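Local coordinates for protein leucine aminopeptidase 2, chloroplastic (Streptomyces sp. BC16019, PDB 5LHJ) that probably removes N-terminal amino acids from peptides as a manganese-binding aminopeptidase of the M17 family, acting in maturation of the peptide antibiotic bottromycin, at residues V80-A85 / A90-A95; A135-Y140 / Y474-Y479; H331-T336 / V353-S358. All coordinates share one frame; numbering follows the deposited sequence.

Overall arrangement
Three contacts of very different span illustrate how a two-domain aminopeptidase is held together. From the N terminus, contact 1 comes first: it closes a loop of four residues between strand 76-81 and helix 90-102, inside the N-terminal domain. Contact 2 then opens on helix 124-139 and closes 334 residues later in the loop 474-479, joining that domain to the catalytic one. Contact 3, where a hairpin packs on helix 345-358, is nested within this long loop. Contacts 1 and 2 are neighbours and touch through Arg-94 and Glu-476, whereas contact 3 lies on the other side of the chain's centre, about 39 Å from contact 2 between centres.

Contact 1: residues V80-A85 / A90-A95; sequences VGLGPA and AATFRA
Leu-82, placed just where strand 76-81 gives way to a loop, carries its whole side of the contact by meeting Phe-93 and Thr-92 on the first turns of helix 90-102. The backbone leading into it is held by Gly-81, which pairs with Gly-63 and Gln-64. At Leu-82 the torsion chi1 of -63° places CG opposite the carbonyl carbon and swings both methyls up to the Phe-93 ring, which the side chain meets at about a right angle. CD2 lies over one face in a CH-pi contact, 4.2 Å from the Phe-93 ring centroid and offset toward the rim. The other methyl, CD1, touches Phe-93 CE2 at 3.8 Å. The backbone joins in as well: Leu-82 O lies 3.4 Å from Thr-92 CG2, the methyl branch, while Thr-92 OG1 is bonded to Thr-89 N at the helix start. An alanine here lacks both methyls, and the Phe-93 face beneath CD2 would probably be left with a gap over it and the ring freer to shift. Past Leu-82 the chain turns through Gly-83 at a positive phi of 65°, where a CB would run into Pro-84 CD. The helix packs against the end of strand 76-81, which runs between strands 65-69 and 38-43: Val-80 and Leu-82 both pack on Ala-96, while the Phe-93 ring also touches Arg-127, Ala-130 and Val-131 of helix 124-139.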
loop_
_atom_site.group_PDB
_atom_site.type_symbol
_atom_site.label_atom_id
_atom_site.label_comp_id
_atom_site.label_asym_id
_atom_site.label_seq_id
_atom_site.Cartn_x
_atom_site.Cartn_y
_atom_site.Cartn_z
ATOM N N VAL A 80 -22.870 39.818 19.929
ATOM C CA VAL A 80 -21.715 39.058 19.449
ATOM C C VAL A 80 -20.696 38.945 20.572
ATOM O O VAL A 80 -20.240 39.956 21.110
ATOM C CB VAL A 80 -21.073 39.727 18.223
ATOM C CG1 VAL A 80 -19.944 38.862 17.665
ATOM C CG2 VAL A 80 -22.134 40.008 17.167
ATOM N N GLY A 81 -20.345 37.715 20.926
ATOM C CA GLY A 81 -19.435 37.471 22.033
ATOM C C GLY A 81 -17.994 37.871 21.756
ATOM O O GLY A 81 -17.465 37.610 20.678
ATOM N N LEU A 82 -17.369 38.515 22.737
ATOM C CA LEU A 82 -15.942 38.851 22.702
ATOM C C LEU A 82 -15.157 38.208 23.855
ATOM O O LEU A 82 -13.969 38.498 24.036
ATOM C CB LEU A 82 -15.767 40.372 22.741
ATOM C CG LEU A 82 -16.342 41.155 21.548
ATOM C CD1 LEU A 82 -16.389 42.634 21.872
ATOM C CD2 LEU A 82 -15.534 40.925 20.280
ATOM N N GLY A 83 -15.806 37.327 24.617
ATOM C CA GLY A 83 -15.153 36.657 25.741
ATOM C C GLY A 83 -14.759 37.610 26.855
ATOM O O GLY A 83 -15.162 38.780 26.852
ATOM N N PRO A 84 -13.967 37.120 27.823
ATOM C CA PRO A 84 -13.499 37.983 28.912
ATOM C C PRO A 84 -12.674 39.161 28.415
ATOM O O PRO A 84 -11.806 38.993 27.555
ATOM C CB PRO A 84 -12.647 37.041 29.768
ATOM C CG PRO A 84 -13.188 35.677 29.479
ATOM C CD PRO A 84 -13.540 35.725 28.014
ATOM N N ALA A 85 -12.951 40.348 28.950
ATOM C CA ALA A 85 -12.231 41.555 28.551
ATOM C C ALA A 85 -10.716 41.380 28.704
ATOM O O ALA A 85 -9.956 41.786 27.830
ATOM C CB ALA A 85 -12.720 42.752 29.349
ATOM N N ALA A 90 -6.591 41.044 19.387
ATOM C CA ALA A 90 -7.023 41.469 18.055
ATOM C C ALA A 90 -7.688 40.321 17.275
ATOM O O ALA A 90 -8.658 40.542 16.552
ATOM C CB ALA A 90 -5.854 42.056 17.270
ATOM N N ALA A 91 -7.192 39.092 17.452
ATOM C CA ALA A 91 -7.772 37.918 16.791
ATOM C C ALA A 91 -9.218 37.656 17.244
ATOM O O ALA A 91 -10.038 37.191 16.457
ATOM C CB ALA A 91 -6.905 36.680 17.030
ATOM N N THR A 92 -9.514 37.939 18.514
ATOM C CA THR A 92 -10.879 37.872 19.023
ATOM C C THR A 92 -11.805 38.774 18.215
ATOM O O THR A 92 -12.894 38.354 17.816
ATOM C CB THR A 92 -10.967 38.299 20.499
ATOM O OG1 THR A 92 -9.933 37.650 21.257
ATOM C CG2 THR A 92 -12.327 37.936 21.086
ATOM N N PHE A 93 -11.367 40.011 17.979
ATOM C CA PHE A 93 -12.158 40.974 17.201
ATOM C C PHE A 93 -12.302 40.586 15.736
ATOM O O PHE A 93 -13.364 40.755 15.141
ATOM C CB PHE A 93 -11.585 42.389 17.358
ATOM C CG PHE A 93 -11.904 42.990 18.687
ATOM C CD1 PHE A 93 -11.062 42.791 19.771
ATOM C CD2 PHE A 93 -13.076 43.709 18.877
ATOM C CE1 PHE A 93 -11.377 43.308 21.020
ATOM C CE2 PHE A 93 -13.398 44.234 20.120
ATOM C CZ PHE A 93 -12.546 44.034 21.192
ATOM N N ARG A 94 -11.232 40.054 15.162
ATOM C CA ARG A 94 -11.245 39.614 13.778
ATOM C C ARG A 94 -12.265 38.483 13.612
ATOM O O ARG A 94 -13.127 38.518 12.728
ATOM C CB ARG A 94 -9.821 39.182 13.363
ATOM C CG ARG A 94 -9.560 39.224 11.886
ATOM C CD ARG A 94 -8.134 38.839 11.539
ATOM N NE ARG A 94 -7.144 39.873 11.854
ATOM C CZ ARG A 94 -6.255 39.841 12.853
ATOM N NH1 ARG A 94 -6.165 38.814 13.721
ATOM N NH2 ARG A 94 -5.422 40.859 12.982
ATOM N N ALA A 95 -12.190 37.496 14.504
ATOM C CA ALA A 95 -13.129 36.367 14.503
ATOM C C ALA A 95 -14.584 36.775 14.776
ATOM O O ALA A 95 -15.500 36.232 14.158
ATOM C CB ALA A 95 -12.683 35.300 15.505
#

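Contact 2: residues A135-Y140 / Y474-Y479; sequences AVLGLY and YAEVPY
With chi1 at 75°, Glu-476 sets CG between its own backbone N and carbonyl carbon and so alongside Leu-137, both side chains pointing the same way; a bend at chi2 (-80°) then carries the carboxylate away from the leucine. The side chains come closest at Glu-476 CG and Leu-137 CD1, 3.7 Å apart. Leu-137 CB also rests 3.6 Å from Glu-476 O. Tyr-140, its CG opposite the backbone N at a chi1 of 180°, sends its ring toward the proline, and CD2 comes 4.1 Å from Pro-478 CG; its hydroxyl is bonded to Asp-182 and Asn-185. Two acceptors face each other here, Leu-137 O and Glu-476 O being 3.5 Å apart, and the guanidinium of Arg-181 resolves the meeting by bonding both, one through NH1 and the other through NH2. The loop is shaped by a type II' turn from Tyr-474 to Val-477, closed by Val-477 N to Tyr-474 O at 2.9 Å. Here the C-terminal end of a helix of the N-terminal domain meets a turn of the catalytic domain, an interdomain seam of the two-domain M17 fold, with helix 164-185 contributing the bridging arginine.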
loop_
_atom_site.group_PDB
_atom_site.type_symbol
_atom_site.label_atom_id
_atom_site.label_comp_id
_atom_site.label_asym_id
_atom_site.label_seq_id
_atom_site.Cartn_x
_atom_site.Cartn_y
_atom_site.Cartn_z
ATOM N N ALA A 135 -14.448 41.426 8.810
ATOM C CA ALA A 135 -15.663 41.634 8.025
ATOM C C ALA A 135 -15.460 41.247 6.564
ATOM O O ALA A 135 -16.258 40.497 6.005
ATOM C CB ALA A 135 -16.119 43.075 8.122
ATOM N N VAL A 136 -14.383 41.748 5.957
ATOM C CA VAL A 136 -14.073 41.429 4.565
ATOM C C VAL A 136 -13.726 39.949 4.411
ATOM O O VAL A 136 -14.237 39.267 3.514
ATOM C CB VAL A 136 -12.923 42.305 4.022
ATOM C CG1 VAL A 136 -12.505 41.874 2.616
ATOM C CG2 VAL A 136 -13.333 43.765 4.036
ATOM N N LEU A 137 -12.865 39.455 5.293
ATOM C CA LEU A 137 -12.444 38.047 5.229
ATOM C C LEU A 137 -13.611 37.078 5.439
ATOM O O LEU A 137 -13.673 36.020 4.786
ATOM C CB LEU A 137 -11.329 37.782 6.244
ATOM C CG LEU A 137 -10.029 38.543 6.007
ATOM C CD1 LEU A 137 -9.084 38.292 7.175
ATOM C CD2 LEU A 137 -9.399 38.177 4.677
ATOM N N GLY A 138 -14.536 37.434 6.334
ATOM C CA GLY A 138 -15.713 36.608 6.624
ATOM C C GLY A 138 -16.801 36.622 5.561
ATOM O O GLY A 138 -17.568 35.648 5.441
ATOM N N LEU A 139 -16.862 37.707 4.784
ATOM C CA LEU A 139 -17.804 37.826 3.664
ATOM C C LEU A 139 -17.349 37.152 2.377
ATOM O O LEU A 139 -18.148 36.967 1.455
ATOM C CB LEU A 139 -18.082 39.283 3.343
ATOM C CG LEU A 139 -19.097 39.965 4.241
ATOM C CD1 LEU A 139 -19.131 41.450 3.902
ATOM C CD2 LEU A 139 -20.478 39.315 4.091
ATOM N N TYR A 140 -16.074 36.801 2.311
ATOM C CA TYR A 140 -15.495 36.209 1.119
ATOM C C TYR A 140 -16.281 35.006 0.598
ATOM O O TYR A 140 -16.644 34.122 1.362
ATOM C CB TYR A 140 -14.045 35.793 1.391
ATOM C CG TYR A 140 -13.384 35.167 0.193
ATOM C CD1 TYR A 140 -12.885 35.962 -0.824
ATOM C CD2 TYR A 140 -13.307 33.780 0.051
ATOM C CE1 TYR A 140 -12.307 35.404 -1.945
ATOM C CE2 TYR A 140 -12.723 33.207 -1.060
ATOM C CZ TYR A 140 -12.229 34.032 -2.070
ATOM O OH TYR A 140 -11.652 33.492 -3.182
ATOM N N TYR A 474 -13.652 28.198 9.440
ATOM C CA TYR A 474 -13.647 28.553 10.860
ATOM C C TYR A 474 -13.169 29.989 10.983
ATOM O O TYR A 474 -12.284 30.428 10.232
ATOM C CB TYR A 474 -12.705 27.636 11.632
ATOM C CG TYR A 474 -11.312 27.732 11.103
ATOM C CD1 TYR A 474 -10.936 27.025 9.966
ATOM C CD2 TYR A 474 -10.379 28.586 11.682
ATOM C CE1 TYR A 474 -9.672 27.148 9.432
ATOM C CE2 TYR A 474 -9.118 28.722 11.151
ATOM C CZ TYR A 474 -8.771 27.985 10.030
ATOM O OH TYR A 474 -7.520 28.098 9.499
ATOM N N ALA A 475 -13.738 30.709 11.939
ATOM C CA ALA A 475 -13.366 32.094 12.177
ATOM C C ALA A 475 -13.400 32.852 10.834
ATOM O O ALA A 475 -14.373 32.724 10.098
ATOM C CB ALA A 475 -12.022 32.153 12.876
ATOM N N GLU A 476 -12.351 33.586 10.490
ATOM C CA GLU A 476 -12.343 34.395 9.265
ATOM C C GLU A 476 -11.801 33.632 8.041
ATOM O O GLU A 476 -11.583 34.247 6.989
ATOM C CB GLU A 476 -11.557 35.698 9.490
ATOM C CG GLU A 476 -10.033 35.594 9.540
ATOM C CD GLU A 476 -9.476 35.122 10.866
ATOM O OE1 GLU A 476 -10.229 34.575 11.698
ATOM O OE2 GLU A 476 -8.265 35.294 11.076
ATOM N N VAL A 477 -11.591 32.312 8.179
ATOM C CA VAL A 477 -10.946 31.509 7.136
ATOM C C VAL A 477 -11.936 30.555 6.455
ATOM O O VAL A 477 -12.600 29.746 7.127
ATOM C CB VAL A 477 -9.752 30.717 7.698
ATOM C CG1 VAL A 477 -8.990 30.020 6.563
ATOM C CG2 VAL A 477 -8.817 31.632 8.470
ATOM N N PRO A 478 -12.048 30.635 5.112
ATOM C CA PRO A 478 -12.972 29.799 4.357
ATOM C C PRO A 478 -12.382 28.435 4.078
ATOM O O PRO A 478 -11.188 28.219 4.304
ATOM C CB PRO A 478 -13.102 30.554 3.027
ATOM C CG PRO A 478 -11.752 31.122 2.829
ATOM C CD PRO A 478 -11.292 31.530 4.213
ATOM N N TYR A 479 -13.221 27.539 3.572
ATOM C CA TYR A 479 -12.731 26.336 2.907
ATOM C C TYR A 479 -11.988 26.800 1.660
ATOM O O TYR A 479 -12.426 27.742 1.000
ATOM C CB TYR A 479 -13.891 25.418 2.502
ATOM C CG TYR A 479 -13.418 24.175 1.782
ATOM C CD1 TYR A 479 -13.218 24.171 0.409
ATOM C CD2 TYR A 479 -13.133 23.013 2.486
ATOM C CE1 TYR A 479 -12.753 23.038 -0.244
ATOM C CE2 TYR A 479 -12.669 21.877 1.847
ATOM C CZ TYR A 479 -12.485 21.894 0.484
ATOM O OH TYR A 479 -12.032 20.764 -0.156
#

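Contact 3: residues H331-T336 / V353-S358; sequences HLDGTT and VLVRAS
Val-355 presents its two methyls to two consecutive residues of the hairpin loop, Leu-332 and Asp-333, and this apolar packing makes up most of the contact. CG1 is met by Leu-332, whose CD2 comes to 3.9 Å of Val-355 CG1. Leu-332 CD2 also touches the next residue of the helix, 4.1 Å from Arg-356 CB. The Asp-333 and Val-355 side chains cross at about a right angle, with Asp-333 CB 4.0 Å from Val-355 CG2 and nearly as close to CG1. The arginine continues away from the loop to a salt bridge with Glu-242.

The polar bonds work within each segment. Asp-333 has chi1 at 67°, which brings its carboxylate round to Thr-335, and OD1 is gripped twice. Thr-335 N reaches Asp-333 OD1 at 3.0 Å from above the carboxylate plane, forming an Asx turn, and Thr-335 OG1 donates to Asp-333 OD1 at 2.7 Å from the syn side, nearer to the plane. On the helix, Leu-354 O is likewise shared, taking Ser-358 OG at 2.7 Å and Ser-358 N on opposite faces of its plane. A polar link between loop and helix comes from Asp-352, one residue before the helical segment, which meets Leu-332 N at OD1 and His-331 ND1 at OD2.

Backbone bonds define the loop: Gly-334 N to His-331 O closes a type I turn, and His-331 N meets Thr-335 O at 2.8 Å. With Gly-334 at a positive phi of 85°, this fits a type I turn with a G1 beta bulge, the hairpin end between strands 328-330 and 336-338. It packs near the C-terminal end of helix 345-358, whose first residue, Glu-345, binds manganese in the metal-bound enzyme, at the helix end far from this contact; this chain holds no metal.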
loop_
_atom_site.group_PDB
_atom_site.type_symbol
_atom_site.label_atom_id
_atom_site.label_comp_id
_atom_site.label_asym_id
_atom_site.label_seq_id
_atom_site.Cartn_x
_atom_site.Cartn_y
_atom_site.Cartn_z
ATOM N N HIS A 331 22.547 25.363 -12.794
ATOM C CA HIS A 331 21.869 26.587 -12.384
ATOM C C HIS A 331 22.605 27.842 -12.832
ATOM O O HIS A 331 23.740 27.776 -13.344
ATOM C CB HIS A 331 21.689 26.600 -10.859
ATOM C CG HIS A 331 20.748 25.550 -10.359
ATOM N ND1 HIS A 331 19.379 25.649 -10.486
ATOM C CD2 HIS A 331 20.982 24.381 -9.721
ATOM C CE1 HIS A 331 18.811 24.582 -9.950
ATOM N NE2 HIS A 331 19.761 23.798 -9.484
ATOM N N LEU A 332 21.951 28.983 -12.618
ATOM C CA LEU A 332 22.492 30.316 -12.954
ATOM C C LEU A 332 23.831 30.653 -12.269
ATOM O O LEU A 332 24.622 31.432 -12.825
ATOM C CB LEU A 332 21.437 31.384 -12.602
ATOM C CG LEU A 332 21.708 32.862 -12.923
ATOM C CD1 LEU A 332 21.923 33.045 -14.408
ATOM C CD2 LEU A 332 20.518 33.701 -12.472
ATOM N N ASP A 333 24.086 30.088 -11.088
ATOM C CA ASP A 333 25.356 30.266 -10.373
ATOM C C ASP A 333 26.432 29.227 -10.745
ATOM O O ASP A 333 27.495 29.207 -10.129
ATOM C CB ASP A 333 25.155 30.297 -8.847
ATOM C CG ASP A 333 24.687 28.954 -8.259
ATOM O OD1 ASP A 333 24.449 27.989 -9.002
ATOM O OD2 ASP A 333 24.545 28.893 -7.024
ATOM N N GLY A 334 26.154 28.385 -11.737
ATOM C CA GLY A 334 27.081 27.349 -12.179
ATOM C C GLY A 334 27.040 26.039 -11.411
ATOM O O GLY A 334 27.688 25.068 -11.833
ATOM N N THR A 335 26.288 25.974 -10.306
ATOM C CA THR A 335 26.196 24.741 -9.518
ATOM C C THR A 335 25.132 23.822 -10.101
ATOM O O THR A 335 24.292 24.248 -10.891
ATOM C CB THR A 335 25.903 24.998 -8.022
ATOM O OG1 THR A 335 24.579 25.528 -7.836
ATOM C CG2 THR A 335 26.911 25.940 -7.434
ATOM N N THR A 336 25.173 22.557 -9.697
ATOM C CA THR A 336 24.351 21.526 -10.314
ATOM C C THR A 336 23.452 20.818 -9.309
ATOM O O THR A 336 23.835 20.584 -8.161
ATOM C CB THR A 336 25.199 20.483 -11.056
ATOM O OG1 THR A 336 26.125 19.877 -10.144
ATOM C CG2 THR A 336 25.944 21.127 -12.200
ATOM N N VAL A 353 16.048 31.741 -9.334
ATOM C CA VAL A 353 15.428 33.031 -9.026
ATOM C C VAL A 353 16.081 33.656 -7.784
ATOM O O VAL A 353 16.296 34.862 -7.739
ATOM C CB VAL A 353 13.899 32.907 -8.861
ATOM C CG1 VAL A 353 13.278 34.255 -8.518
ATOM C CG2 VAL A 353 13.289 32.321 -10.132
ATOM N N LEU A 354 16.429 32.842 -6.787
ATOM C CA LEU A 354 17.170 33.347 -5.619
ATOM C C LEU A 354 18.560 33.871 -5.992
ATOM O O LEU A 354 19.016 34.876 -5.431
ATOM C CB LEU A 354 17.277 32.270 -4.533
ATOM C CG LEU A 354 15.979 31.964 -3.791
ATOM C CD1 LEU A 354 16.123 30.682 -2.984
ATOM C CD2 LEU A 354 15.573 33.118 -2.884
ATOM N N VAL A 355 19.211 33.219 -6.956
ATOM C CA VAL A 355 20.505 33.712 -7.472
ATOM C C VAL A 355 20.276 35.102 -8.085
ATOM O O VAL A 355 20.955 36.065 -7.734
ATOM C CB VAL A 355 21.145 32.757 -8.512
ATOM C CG1 VAL A 355 22.420 33.358 -9.102
ATOM C CG2 VAL A 355 21.454 31.386 -7.895
ATOM N N ARG A 356 19.300 35.196 -8.976
ATOM C CA ARG A 356 19.000 36.447 -9.656
ATOM C C ARG A 356 18.608 37.545 -8.655
ATOM O O ARG A 356 19.073 38.693 -8.765
ATOM C CB ARG A 356 17.892 36.242 -10.696
ATOM C CG ARG A 356 17.578 37.483 -11.530
ATOM C CD ARG A 356 16.441 37.264 -12.509
ATOM N NE ARG A 356 15.988 38.536 -13.070
ATOM C CZ ARG A 356 16.583 39.209 -14.055
ATOM N NH1 ARG A 356 17.696 38.760 -14.645
ATOM N NH2 ARG A 356 16.056 40.371 -14.461
ATOM N N ALA A 357 17.752 37.207 -7.700
ATOM C CA ALA A 357 17.246 38.191 -6.735
ATOM C C ALA A 357 18.301 38.721 -5.762
ATOM O O ALA A 357 18.171 39.851 -5.290
ATOM C CB ALA A 357 16.068 37.633 -5.955
ATOM N N SER A 358 19.331 37.923 -5.463
ATOM C CA SER A 358 20.348 38.300 -4.478
ATOM C C SER A 358 21.686 38.729 -5.105
ATOM O O SER A 358 22.655 38.986 -4.378
ATOM C CB SER A 358 20.564 37.138 -3.516
ATOM O OG SER A 358 21.119 36.019 -4.183
#